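Local structure of erythromycin C-12 hydroxylase (2JJN) at residues P42-Q45 and W51-F54; D19-M24 and N313-S318; V281-P286 and D324-P329; I172-D175 and A181-E184; D72-R75 and S81-P84. The protein hydroxylates the macrolactone ring of erythromycin D at C-12 to give erythromycin C, as a heme-dependent cytochrome P450 monooxygenase in erythromycin biosynthesis. The protein carries 2 engineered substitutions. All coordinates share one frame; numbering follows the deposited sequence.

Contact 1 of 5, residues P42-Q45 and W51-F54; sequences PVWQ and WHVF
W44 and H52 form the hydrogen-bonded pair of an antiparallel beta hairpin, strands 43-45 and 51-53, at the edge of the main P450 beta sheet. The two short strands run antiparallel at 161°, and the two bonds of the pair run from W44 N to H52 O (2.9 Å) and from H52 N to W44 O (2.7 Å). Just beyond the strands, F54 N reaches P42 O at 3.0 Å and prolongs the pattern by one step. On the face carrying V43, Q45, V53 and W51, the indole of W51 is met in two ways. Q45 CB stands over the centre of its six-membered ring, 3.6 Å from the centroid and only 4° off the normal, a CH-pi contact, while V43 CG1 comes in at the ring edge, 3.8 Å from CE3. With its chain extended beyond CG, Q45 runs across the indole until a water joins Q45 OE1 to W51 NE1. The other face holds W44 and H52 side by side, W44 CE3 lying 3.5 Å from H52 CD2, with the ring planes 38° apart. H52 is bonded through ND1 to W315 NE1 and through NE2 to D46 OD2. Because an indole N-H can only donate, ND1 should be the acceptor, which is consistent with a neutral imidazole carrying its proton on NE2.

Contact 2 of 5, residues D19-M24 and N313-S318; sequences DEVPGM and NTWVLS
V21 and M24 close on the indole of W315, tying the loop ahead of helix 27-40 to the point where strand 311-315 of the main P450 sheet passes into helix 316-320. In the first shell, V21 CG1 lies 3.6 Å from W315 CZ2, and V21 CB and CG2 approach that same ring carbon less closely. The methyl of M24 meets the next corner of the benzo ring, CE to CH2 3.9 Å. Both approaches are oblique to the ring. M24 SD, 5.4 Å from the centroid of the six-membered ring and 75° off its normal, makes this a Met-aromatic contact set well to the side of the ring. M24 has a second conformer, so its share holds for one of two positions. In the conformer described, a bend at chi2 (-75°) turns the thioether so that M24 and W315 reach toward each other from opposite directions.

The tryptophan lies at a turn of the backbone: W315 is the centre of an inverse gamma turn, with a weak bond from V316 N to T314 O, and it takes the N-cap position of the following helix. Further out, the ring of F54 meets the indole, and Q290 of strand 290-295 touches it as well. On the loop side, M24 leans on L30 and P22 on W33, both of helix 27-40. With NE1 of W315 taken up by H52, the loop meets benzo carbons of the indole, where V21 CB stands 3.9 Å from CZ2.

Contact 3 of 5, residues V281-P286 and D324-P329; sequences VLRYRP and DAHDDP. With SO4 (sulfate ion), chain D.
R283 grips the carbonyl oxygen of P329 with both terminal nitrogens, NH1 to O at 2.9 Å and NH2 to O at 3.1 Å. P329 O lies only 4° out of the guanidinium plane, so the fork is met end-on. The two donors are not equivalent at the acceptor: NH1 arrives in the carbonyl plane on a lone pair, whereas NH2 stands 42° above that plane. NH2 also forms a salt bridge with E280 OE2, one helical turn back.

Two further polar bonds belong to the 324-329 loop, where a sulfate, probably from the crystallisation liquor, is held by H326 and the backbone. H326 ND1 donates to sulfate O2 at 2.8 Å, in the plane of the imidazole and at its edge, and D327 N donates to O3, also at 2.8 Å and nearly straight at 172°. R336 NH1 is also hydrogen-bonded to the sulfate.

E280 and R283 are spaced as the ExxR motif of the P450 K helix, here helix 274-284, and P329 opens a PDRF sequence corresponding to the family's PERF segment. The contact therefore joins these two conserved P450 elements through a main-chain oxygen.

Outside the polar core, the methylene CD of R283 sits over the centre of the H326 ring, 3.8 Å from the centroid, as a CH-pi contact. Extended torsions at chi1 and chi2 carry CD out from the helix to this place over the imidazole, and the bend at chi3, beyond CD, then turns the guanidinium head toward P329.

Contact 4 of 5, residues I172-D175 and A181-E184; sequences IQMD and ALAE
I172, the first residue to leave helical geometry after helix 165-171, brings its CG2 methyl against L182 CD1 at 3.4 Å. The spacing is tighter than usual for two carbons, but L182 has a second conformer, so the strain it suggests is doubtful. With chi1 at -55°, the ethyl arm of I172 starts beside the backbone N, and CG2 is the branch left to face L182. Q173 contributes its backbone: its O is 3.7 Å from the same L182 CD1, while its side chain leads off away from the leucine. M174 follows with its CG 3.7 Å from L182 CD1, the two side chains crossing at about a right angle; both are modelled in two conformers. A single leucine methyl, CD1, thus meets three consecutive residues of 172-175. The side-chain amide of Q391 bonds to I172 O through NE2 and to M174 N through OE1. The contact folds the F-G loop of the P450 fold, which follows helix 165-171, back onto the start of the long G helix, 180-206, and I172 also packs on R185 and V189, one and two turns further along that helix from L182.

Contact 5 of 5, residues D72-R75 and S81-P84; sequences DPTR and SPTP
D72 OD2 accepts two bonds from T74, the residue that also faces S81 and P82 across the contact. The shorter comes from T74 OG1 at 2.7 Å, on the syn side of the carboxylate and 20° out of its plane; the other, from T74 N at 3.1 Å, arrives from higher above the same face, 48° out of plane. The backbone bond makes this an Asx turn, leading into the 3-10 segment that begins at T74. A chi1 of -179° swings the carboxylate of D72 to the carbonyl side, toward T74, and its other oxygen, OD1, lies 4.0 Å from P82 CG.

T74 faces the 81-84 segment with both branches. Its CG2 methyl is 3.5 Å from S81 O, while OG1 passes 3.7 Å from P82 N and 3.8 Å from P82 CD. A proline nitrogen has no hydrogen to give and its delocalised lone pair is a poor acceptor; as OG1 already donates to D72 OD2, it meets P82 by packing. The two segments belong to the B-C loop of the P450 fold, and the T74 side chain lies about 5 Å from that of E89, a substrate-binding residue. Directional bonding is thus concentrated within 72-75, and the approach of 81-84 rests on van der Waals contact at the surface.

Contacts 1 and 2 adjoin, centres 9 Å apart: W51 O and N313 N lie at 2.7 Å, as do F54 O and S318 OG, both probable hydrogen bonds, and strands 51-53 and 311-315 are sheet neighbours. Contact 3 joins contact 2 by packing, L317 CD1 to P286 CD at 3.7 Å, while its L282 touches the heme. Contact 4 only brushes contact 2, E20 OE1 to D175 CB at 4.2 Å. Contacts 4 and 5 have centres 15 Å apart and do not touch. The side chains of H52, W315 and M174, from contacts 1, 2 and 4, lie about 7, 7 and 8 Å from that of substrate-binding Q292, whereas contact 5 approaches E89 instead.

Contact 1 of 5, residues P42-Q45 and W51-F54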
# COMPACT_ATOMS: atom_id res chain seq x y z
N PRO A 42 -10.19 -0.62 -23.34
CA PRO A 42 -9.07 -0.28 -22.46
C PRO A 42 -9.25 1.02 -21.66
O PRO A 42 -8.52 1.22 -20.69
CB PRO A 42 -7.89 -0.13 -23.42
CG PRO A 42 -8.53 0.28 -24.74
CD PRO A 42 -9.83 -0.55 -24.77
N VAL A 43 -10.25 1.81 -22.02
CA VAL A 43 -10.62 3.05 -21.26
C VAL A 43 -12.12 3.00 -21.13
O VAL A 43 -12.83 3.12 -22.14
CB VAL A 43 -10.16 4.32 -22.00
CG1 VAL A 43 -10.56 5.57 -21.22
CG2 VAL A 43 -8.65 4.28 -22.22
N TRP A 44 -12.61 2.86 -19.89
CA TRP A 44 -14.00 2.47 -19.68
C TRP A 44 -14.65 3.43 -18.68
O TRP A 44 -14.04 3.80 -17.68
CB TRP A 44 -14.05 1.05 -19.08
CG TRP A 44 -15.41 0.60 -18.72
CD1 TRP A 44 -16.47 0.44 -19.57
CD2 TRP A 44 -15.85 0.20 -17.42
NE1 TRP A 44 -17.58 -0.01 -18.85
CE2 TRP A 44 -17.22 -0.18 -17.54
CE3 TRP A 44 -15.23 0.14 -16.18
CZ2 TRP A 44 -17.97 -0.62 -16.41
CZ3 TRP A 44 -15.96 -0.28 -15.07
CH2 TRP A 44 -17.33 -0.64 -15.19
N GLN A 45 -15.90 3.83 -18.94
CA GLN A 45 -16.62 4.75 -18.07
C GLN A 45 -17.70 3.96 -17.37
O GLN A 45 -18.52 3.31 -18.03
CB GLN A 45 -17.29 5.81 -18.97
CG GLN A 45 -18.07 6.85 -18.18
CD GLN A 45 -18.86 7.80 -19.08
OE1 GLN A 45 -19.18 8.99 -18.71
NE2 GLN A 45 -19.20 7.33 -20.24
N TRP A 51 -13.93 6.89 -14.66
CA TRP A 51 -13.27 6.26 -15.80
C TRP A 51 -12.19 5.35 -15.28
O TRP A 51 -11.73 5.47 -14.09
CB TRP A 51 -12.64 7.36 -16.67
CG TRP A 51 -13.72 8.15 -17.38
CD1 TRP A 51 -14.54 9.11 -16.85
CD2 TRP A 51 -14.12 8.00 -18.75
NE1 TRP A 51 -15.42 9.59 -17.80
CE2 TRP A 51 -15.18 8.92 -18.98
CE3 TRP A 51 -13.69 7.16 -19.81
CZ2 TRP A 51 -15.80 9.06 -20.23
CZ3 TRP A 51 -14.29 7.32 -21.06
CH2 TRP A 51 -15.32 8.27 -21.26
N HIS A 52 -11.89 4.34 -16.07
CA HIS A 52 -10.95 3.33 -15.65
C HIS A 52 -9.99 3.07 -16.81
O HIS A 52 -10.43 2.90 -17.96
CB HIS A 52 -11.72 2.03 -15.39
CG HIS A 52 -12.66 2.15 -14.24
ND1 HIS A 52 -12.33 1.72 -12.97
CD2 HIS A 52 -13.91 2.67 -14.17
CE1 HIS A 52 -13.35 1.98 -12.16
NE2 HIS A 52 -14.32 2.54 -12.86
N VAL A 53 -8.70 2.94 -16.46
CA VAL A 53 -7.66 2.80 -17.48
C VAL A 53 -6.93 1.49 -17.20
O VAL A 53 -6.45 1.26 -16.08
CB VAL A 53 -6.72 4.00 -17.41
CG1 VAL A 53 -5.53 3.78 -18.34
CG2 VAL A 53 -7.53 5.24 -17.85
N PHE A 54 -6.87 0.61 -18.21
CA PHE A 54 -6.42 -0.78 -18.00
C PHE A 54 -5.06 -1.19 -18.57
O PHE A 54 -4.44 -2.13 -18.07
CB PHE A 54 -7.48 -1.77 -18.54
CG PHE A 54 -8.83 -1.60 -17.87
CD1 PHE A 54 -9.91 -1.10 -18.58
CD2 PHE A 54 -8.95 -1.85 -16.53
CE1 PHE A 54 -11.15 -0.95 -17.96
CE2 PHE A 54 -10.20 -1.69 -15.87
CZ PHE A 54 -11.31 -1.23 -16.61
O HOH W 1 -17.85 10.71 -16.72

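Contact 2 of 5, residues D19-M24 and N313-S318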
# COMPACT_ATOMS: atom_id res chain seq x y z
N ASP A 19 -22.00 -2.45 -15.08
CA ASP A 19 -21.57 -1.08 -15.26
C ASP A 19 -20.81 -0.63 -14.04
O ASP A 19 -20.74 0.55 -13.72
CB ASP A 19 -22.77 -0.19 -15.59
CG ASP A 19 -23.95 -0.43 -14.65
OD1 ASP A 19 -23.78 -1.14 -13.63
OD2 ASP A 19 -25.03 0.11 -14.94
N GLU A 20 -20.23 -1.61 -13.34
CA GLU A 20 -19.19 -1.30 -12.35
C GLU A 20 -18.16 -2.44 -12.26
O GLU A 20 -18.44 -3.59 -12.65
CB GLU A 20 -19.78 -0.83 -11.00
CG GLU A 20 -21.03 -1.59 -10.54
CD GLU A 20 -21.62 -1.10 -9.21
OE1 GLU A 20 -20.88 -0.52 -8.38
OE2 GLU A 20 -22.83 -1.33 -9.00
N VAL A 21 -16.95 -2.12 -11.84
CA VAL A 21 -15.89 -3.10 -11.79
C VAL A 21 -16.33 -4.29 -10.94
O VAL A 21 -17.04 -4.09 -9.94
CB VAL A 21 -14.56 -2.51 -11.25
CG1 VAL A 21 -14.20 -1.22 -11.99
CG2 VAL A 21 -14.66 -2.25 -9.75
N PRO A 22 -15.92 -5.52 -11.31
CA PRO A 22 -16.16 -6.64 -10.37
C PRO A 22 -15.42 -6.43 -9.04
O PRO A 22 -14.47 -5.63 -8.97
CB PRO A 22 -15.63 -7.88 -11.12
CG PRO A 22 -15.52 -7.48 -12.55
CD PRO A 22 -15.27 -5.98 -12.56
N GLY A 23 -15.88 -7.08 -7.97
CA GLY A 23 -15.27 -6.87 -6.64
C GLY A 23 -13.86 -7.46 -6.56
O GLY A 23 -13.46 -8.28 -7.41
N MET A 24 -13.11 -7.07 -5.53
CA MET A 24 -11.71 -7.53 -5.43
C MET A 24 -11.60 -8.93 -4.90
O MET A 24 -10.58 -9.56 -5.07
CB MET A 24 -10.87 -6.64 -4.51
CG MET A 24 -10.89 -5.17 -4.84
SD MET A 24 -9.86 -4.83 -6.31
CE MET A 24 -9.88 -3.05 -6.23
N ASN A 313 -9.57 6.07 -12.65
CA ASN A 313 -8.97 5.00 -11.82
C ASN A 313 -7.92 4.33 -12.71
O ASN A 313 -8.27 3.83 -13.79
CB ASN A 313 -10.12 3.99 -11.55
CG ASN A 313 -10.90 4.29 -10.31
OD1 ASN A 313 -12.11 4.43 -10.37
ND2 ASN A 313 -10.22 4.37 -9.17
N THR A 314 -6.67 4.34 -12.29
CA THR A 314 -5.60 3.64 -13.05
C THR A 314 -5.35 2.29 -12.43
O THR A 314 -4.98 2.22 -11.27
CB THR A 314 -4.26 4.38 -13.03
OG1 THR A 314 -3.82 4.64 -11.70
CG2 THR A 314 -4.32 5.73 -13.80
N TRP A 315 -5.58 1.23 -13.19
CA TRP A 315 -5.54 -0.14 -12.68
C TRP A 315 -4.12 -0.70 -12.78
O TRP A 315 -3.72 -1.34 -13.77
CB TRP A 315 -6.55 -1.01 -13.42
CG TRP A 315 -7.94 -0.85 -12.92
CD1 TRP A 315 -8.83 0.06 -13.33
CD2 TRP A 315 -8.58 -1.65 -11.91
NE1 TRP A 315 -10.06 -0.11 -12.63
CE2 TRP A 315 -9.91 -1.16 -11.76
CE3 TRP A 315 -8.13 -2.70 -11.09
CZ2 TRP A 315 -10.81 -1.71 -10.83
CZ3 TRP A 315 -9.03 -3.27 -10.19
CH2 TRP A 315 -10.35 -2.77 -10.06
N VAL A 316 -3.34 -0.43 -11.73
CA VAL A 316 -1.98 -0.99 -11.67
C VAL A 316 -2.02 -2.54 -11.77
O VAL A 316 -1.15 -3.16 -12.37
CB VAL A 316 -1.25 -0.48 -10.42
CG1 VAL A 316 -0.09 -1.39 -10.03
CG2 VAL A 316 -0.73 0.95 -10.75
N LEU A 317 -3.02 -3.17 -11.17
CA LEU A 317 -3.14 -4.63 -11.25
C LEU A 317 -3.24 -5.07 -12.70
O LEU A 317 -2.59 -6.05 -13.08
CB LEU A 317 -4.36 -5.09 -10.49
CG LEU A 317 -4.67 -6.59 -10.63
CD1 LEU A 317 -3.48 -7.45 -10.09
CD2 LEU A 317 -5.96 -6.91 -9.88
N SER A 318 -4.05 -4.37 -13.50
CA SER A 318 -4.17 -4.75 -14.91
C SER A 318 -2.86 -4.47 -15.66
O SER A 318 -2.40 -5.29 -16.47
CB SER A 318 -5.31 -3.94 -15.48
OG SER A 318 -5.53 -4.25 -16.87

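Contact 3 of 5, residues V281-P286 and D324-P329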
# COMPACT_ATOMS: atom_id res chain seq x y z
N VAL A 281 6.14 -10.63 -6.12
CA VAL A 281 4.80 -10.60 -5.49
C VAL A 281 4.19 -9.21 -5.60
O VAL A 281 3.00 -9.07 -5.88
CB VAL A 281 4.84 -11.08 -4.03
CG1 VAL A 281 3.39 -10.93 -3.41
CG2 VAL A 281 5.33 -12.54 -3.95
N LEU A 282 5.00 -8.17 -5.43
CA LEU A 282 4.48 -6.82 -5.65
C LEU A 282 3.91 -6.67 -7.06
O LEU A 282 2.87 -6.06 -7.23
CB LEU A 282 5.59 -5.78 -5.47
CG LEU A 282 5.79 -5.32 -4.03
CD1 LEU A 282 7.17 -4.65 -3.91
CD2 LEU A 282 4.67 -4.31 -3.57
N ARG A 283 4.59 -7.23 -8.06
CA ARG A 283 4.05 -7.14 -9.44
C ARG A 283 2.76 -7.97 -9.55
O ARG A 283 1.73 -7.54 -10.13
CB ARG A 283 5.07 -7.61 -10.47
CG ARG A 283 4.56 -7.44 -11.90
CD ARG A 283 5.50 -8.20 -12.88
NE ARG A 283 5.40 -9.67 -12.71
CZ ARG A 283 4.44 -10.40 -13.27
NH1 ARG A 283 3.49 -9.81 -14.03
NH2 ARG A 283 4.38 -11.73 -13.08
N TYR A 284 2.82 -9.20 -9.02
CA TYR A 284 1.78 -10.16 -9.22
C TYR A 284 0.48 -9.83 -8.47
O TYR A 284 -0.62 -10.00 -9.03
CB TYR A 284 2.38 -11.53 -8.79
CG TYR A 284 1.62 -12.75 -9.20
CD1 TYR A 284 1.63 -13.16 -10.53
CD2 TYR A 284 0.99 -13.52 -8.24
CE1 TYR A 284 0.95 -14.36 -10.88
CE2 TYR A 284 0.33 -14.70 -8.58
CZ TYR A 284 0.32 -15.09 -9.86
OH TYR A 284 -0.38 -16.28 -10.12
N ARG A 285 0.63 -9.38 -7.22
CA ARG A 285 -0.51 -9.10 -6.34
C ARG A 285 -0.24 -7.76 -5.62
O ARG A 285 -0.01 -7.71 -4.42
CB ARG A 285 -0.70 -10.25 -5.36
CG ARG A 285 -1.44 -11.44 -5.96
CD ARG A 285 -1.56 -12.55 -4.96
NE ARG A 285 -2.56 -13.53 -5.44
CZ ARG A 285 -2.40 -14.85 -5.41
NH1 ARG A 285 -1.30 -15.44 -4.94
NH2 ARG A 285 -3.41 -15.62 -5.87
N PRO A 286 -0.31 -6.67 -6.37
CA PRO A 286 -0.06 -5.31 -5.80
C PRO A 286 -1.06 -5.02 -4.70
O PRO A 286 -2.25 -5.20 -4.90
CB PRO A 286 -0.28 -4.37 -7.00
CG PRO A 286 -1.12 -5.15 -7.99
CD PRO A 286 -0.67 -6.62 -7.80
N ASP A 324 1.75 -6.78 -22.96
CA ASP A 324 2.54 -5.75 -23.64
C ASP A 324 3.72 -5.22 -22.83
O ASP A 324 4.69 -4.68 -23.38
CB ASP A 324 1.64 -4.60 -24.12
CG ASP A 324 0.72 -5.01 -25.27
OD1 ASP A 324 1.00 -6.03 -25.97
OD2 ASP A 324 -0.28 -4.28 -25.51
N ALA A 325 3.65 -5.38 -21.51
CA ALA A 325 4.64 -4.83 -20.60
C ALA A 325 5.51 -5.90 -19.95
O ALA A 325 6.63 -5.62 -19.49
CB ALA A 325 3.91 -4.02 -19.51
N HIS A 326 4.96 -7.11 -19.84
CA HIS A 326 5.65 -8.20 -19.11
C HIS A 326 5.40 -9.48 -19.87
O HIS A 326 4.27 -9.85 -20.12
CB HIS A 326 5.08 -8.37 -17.69
CG HIS A 326 5.25 -7.16 -16.83
ND1 HIS A 326 6.46 -6.84 -16.26
CD2 HIS A 326 4.37 -6.23 -16.41
CE1 HIS A 326 6.33 -5.73 -15.57
NE2 HIS A 326 5.07 -5.32 -15.66
N ASP A 327 6.47 -10.17 -20.22
CA ASP A 327 6.33 -11.43 -20.91
C ASP A 327 5.70 -12.47 -19.99
O ASP A 327 6.07 -12.51 -18.82
CB ASP A 327 7.72 -11.91 -21.31
CG ASP A 327 8.39 -11.02 -22.34
OD1 ASP A 327 7.69 -10.33 -23.12
OD2 ASP A 327 9.63 -11.04 -22.39
N ASP A 328 4.80 -13.30 -20.52
CA ASP A 328 4.13 -14.33 -19.72
C ASP A 328 3.68 -13.70 -18.40
O ASP A 328 4.13 -14.10 -17.32
CB ASP A 328 5.11 -15.45 -19.42
CG ASP A 328 4.44 -16.74 -19.08
OD1 ASP A 328 3.20 -16.81 -18.99
OD2 ASP A 328 5.19 -17.73 -18.91
N PRO A 329 2.81 -12.69 -18.49
CA PRO A 329 2.54 -11.85 -17.30
C PRO A 329 1.88 -12.57 -16.12
O PRO A 329 2.00 -12.10 -14.96
CB PRO A 329 1.62 -10.77 -17.85
CG PRO A 329 0.99 -11.38 -19.02
CD PRO A 329 2.03 -12.24 -19.67
S SO4 D . 9.44 -9.05 -18.07
O1 SO4 D . 10.03 -10.36 -17.81
O2 SO4 D . 8.46 -8.72 -17.02
O3 SO4 D . 8.89 -9.12 -19.42
O4 SO4 D . 10.45 -8.00 -18.00

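Contact 4 of 5, residues I172-D175 and A181-E184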
# COMPACT_ATOMS: atom_id res chain seq x y z
N ILE A 172 -16.85 0.73 5.36
CA ILE A 172 -17.19 1.91 4.58
C ILE A 172 -17.29 1.52 3.12
O ILE A 172 -16.28 1.21 2.50
CB ILE A 172 -16.17 3.07 4.77
CG1 ILE A 172 -16.01 3.43 6.25
CG2 ILE A 172 -16.62 4.29 3.94
CD1 ILE A 172 -14.94 4.46 6.55
N GLN A 173 -18.49 1.58 2.58
CA GLN A 173 -18.77 1.24 1.19
C GLN A 173 -18.14 2.24 0.24
O GLN A 173 -18.39 3.44 0.33
CB GLN A 173 -20.30 1.21 1.02
CG GLN A 173 -20.79 0.46 -0.25
CD GLN A 173 -20.46 -1.05 -0.32
OE1 GLN A 173 -19.84 -1.64 0.58
NE2 GLN A 173 -20.89 -1.68 -1.42
N MET A 174 -17.32 1.78 -0.69
CA MET A 174 -16.60 2.73 -1.53
C MET A 174 -16.82 2.62 -3.04
O MET A 174 -15.93 2.97 -3.83
CB MET A 174 -15.11 2.76 -1.15
CG MET A 174 -14.85 2.78 0.36
SD MET A 174 -13.12 2.87 0.81
CE MET A 174 -13.16 2.66 2.58
N ASP A 175 -18.04 2.19 -3.42
CA ASP A 175 -18.45 1.99 -4.84
C ASP A 175 -18.23 3.20 -5.76
O ASP A 175 -17.74 3.06 -6.92
CB ASP A 175 -19.96 1.68 -4.91
CG ASP A 175 -20.45 0.80 -3.77
OD1 ASP A 175 -19.70 -0.11 -3.35
OD2 ASP A 175 -21.59 1.01 -3.31
N ALA A 181 -20.89 11.57 1.01
CA ALA A 181 -21.09 10.76 2.21
C ALA A 181 -19.84 9.88 2.47
O ALA A 181 -19.46 9.66 3.63
CB ALA A 181 -22.35 9.91 2.10
N LEU A 182 -19.16 9.41 1.40
CA LEU A 182 -17.92 8.62 1.55
C LEU A 182 -16.76 9.44 2.13
O LEU A 182 -16.03 8.99 3.04
CB LEU A 182 -17.51 8.01 0.18
CG LEU A 182 -16.15 7.33 0.19
CD1 LEU A 182 -16.09 6.16 1.16
CD2 LEU A 182 -15.67 6.84 -1.21
N ALA A 183 -16.58 10.66 1.63
CA ALA A 183 -15.48 11.50 2.08
C ALA A 183 -15.69 11.77 3.58
O ALA A 183 -14.73 11.83 4.37
CB ALA A 183 -15.46 12.78 1.31
N GLU A 184 -16.96 11.93 3.93
CA GLU A 184 -17.28 12.20 5.35
C GLU A 184 -16.96 10.99 6.20
O GLU A 184 -16.41 11.16 7.33
CB GLU A 184 -18.73 12.59 5.50
CG GLU A 184 -19.08 12.95 6.99
CD GLU A 184 -20.43 13.61 7.15
OE1 GLU A 184 -21.37 13.17 6.47
OE2 GLU A 184 -20.50 14.49 8.04

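Contact 5 of 5, residues D72-R75 and S81-P84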
# COMPACT_ATOMS: atom_id res chain seq x y z
N ASP A 72 -5.76 15.56 -6.52
CA ASP A 72 -6.68 16.13 -5.56
C ASP A 72 -8.08 15.56 -5.85
O ASP A 72 -8.69 15.98 -6.83
CB ASP A 72 -6.62 17.64 -5.71
CG ASP A 72 -7.53 18.37 -4.72
OD1 ASP A 72 -7.57 19.60 -4.84
OD2 ASP A 72 -8.18 17.69 -3.91
N PRO A 73 -8.58 14.61 -5.03
CA PRO A 73 -9.89 14.02 -5.37
C PRO A 73 -11.02 14.97 -5.09
O PRO A 73 -12.13 14.72 -5.60
CB PRO A 73 -10.04 12.83 -4.42
CG PRO A 73 -9.14 13.14 -3.25
CD PRO A 73 -8.04 14.06 -3.76
N THR A 74 -10.75 16.00 -4.29
CA THR A 74 -11.80 16.89 -3.76
C THR A 74 -12.38 17.74 -4.89
O THR A 74 -13.51 18.25 -4.79
CB THR A 74 -11.32 17.80 -2.54
OG1 THR A 74 -10.45 18.86 -2.97
CG2 THR A 74 -10.63 16.99 -1.45
N ARG A 75 -11.60 17.86 -5.98
CA ARG A 75 -12.04 18.60 -7.16
C ARG A 75 -13.42 18.11 -7.66
O ARG A 75 -14.23 18.91 -8.18
CB ARG A 75 -10.99 18.46 -8.27
CG ARG A 75 -9.63 19.14 -7.94
CD ARG A 75 -8.62 19.10 -9.12
NE ARG A 75 -9.09 19.91 -10.26
CZ ARG A 75 -8.49 21.02 -10.72
NH1 ARG A 75 -7.39 21.50 -10.15
NH2 ARG A 75 -9.01 21.66 -11.76
N SER A 81 -12.82 19.85 0.56
CA SER A 81 -11.66 20.69 0.31
C SER A 81 -10.36 19.96 0.67
O SER A 81 -10.41 18.95 1.39
CB SER A 81 -11.79 22.01 1.08
OG SER A 81 -11.13 23.04 0.36
N PRO A 82 -9.21 20.44 0.15
CA PRO A 82 -7.90 19.79 0.37
C PRO A 82 -7.51 19.73 1.85
O PRO A 82 -7.86 20.65 2.61
CB PRO A 82 -6.92 20.73 -0.35
CG PRO A 82 -7.73 21.47 -1.33
CD PRO A 82 -9.08 21.64 -0.71
N THR A 83 -6.81 18.67 2.25
CA THR A 83 -6.30 18.53 3.62
C THR A 83 -4.79 18.88 3.66
O THR A 83 -3.96 18.14 3.11
CB THR A 83 -6.46 17.08 4.09
OG1 THR A 83 -7.84 16.69 3.98
CG2 THR A 83 -5.99 16.91 5.52
N PRO A 84 -4.42 19.96 4.37
CA PRO A 84 -3.00 20.35 4.41
C PRO A 84 -2.09 19.20 4.83
O PRO A 84 -2.37 18.53 5.82
CB PRO A 84 -2.97 21.41 5.52
CG PRO A 84 -4.35 22.04 5.42
CD PRO A 84 -5.27 20.88 5.16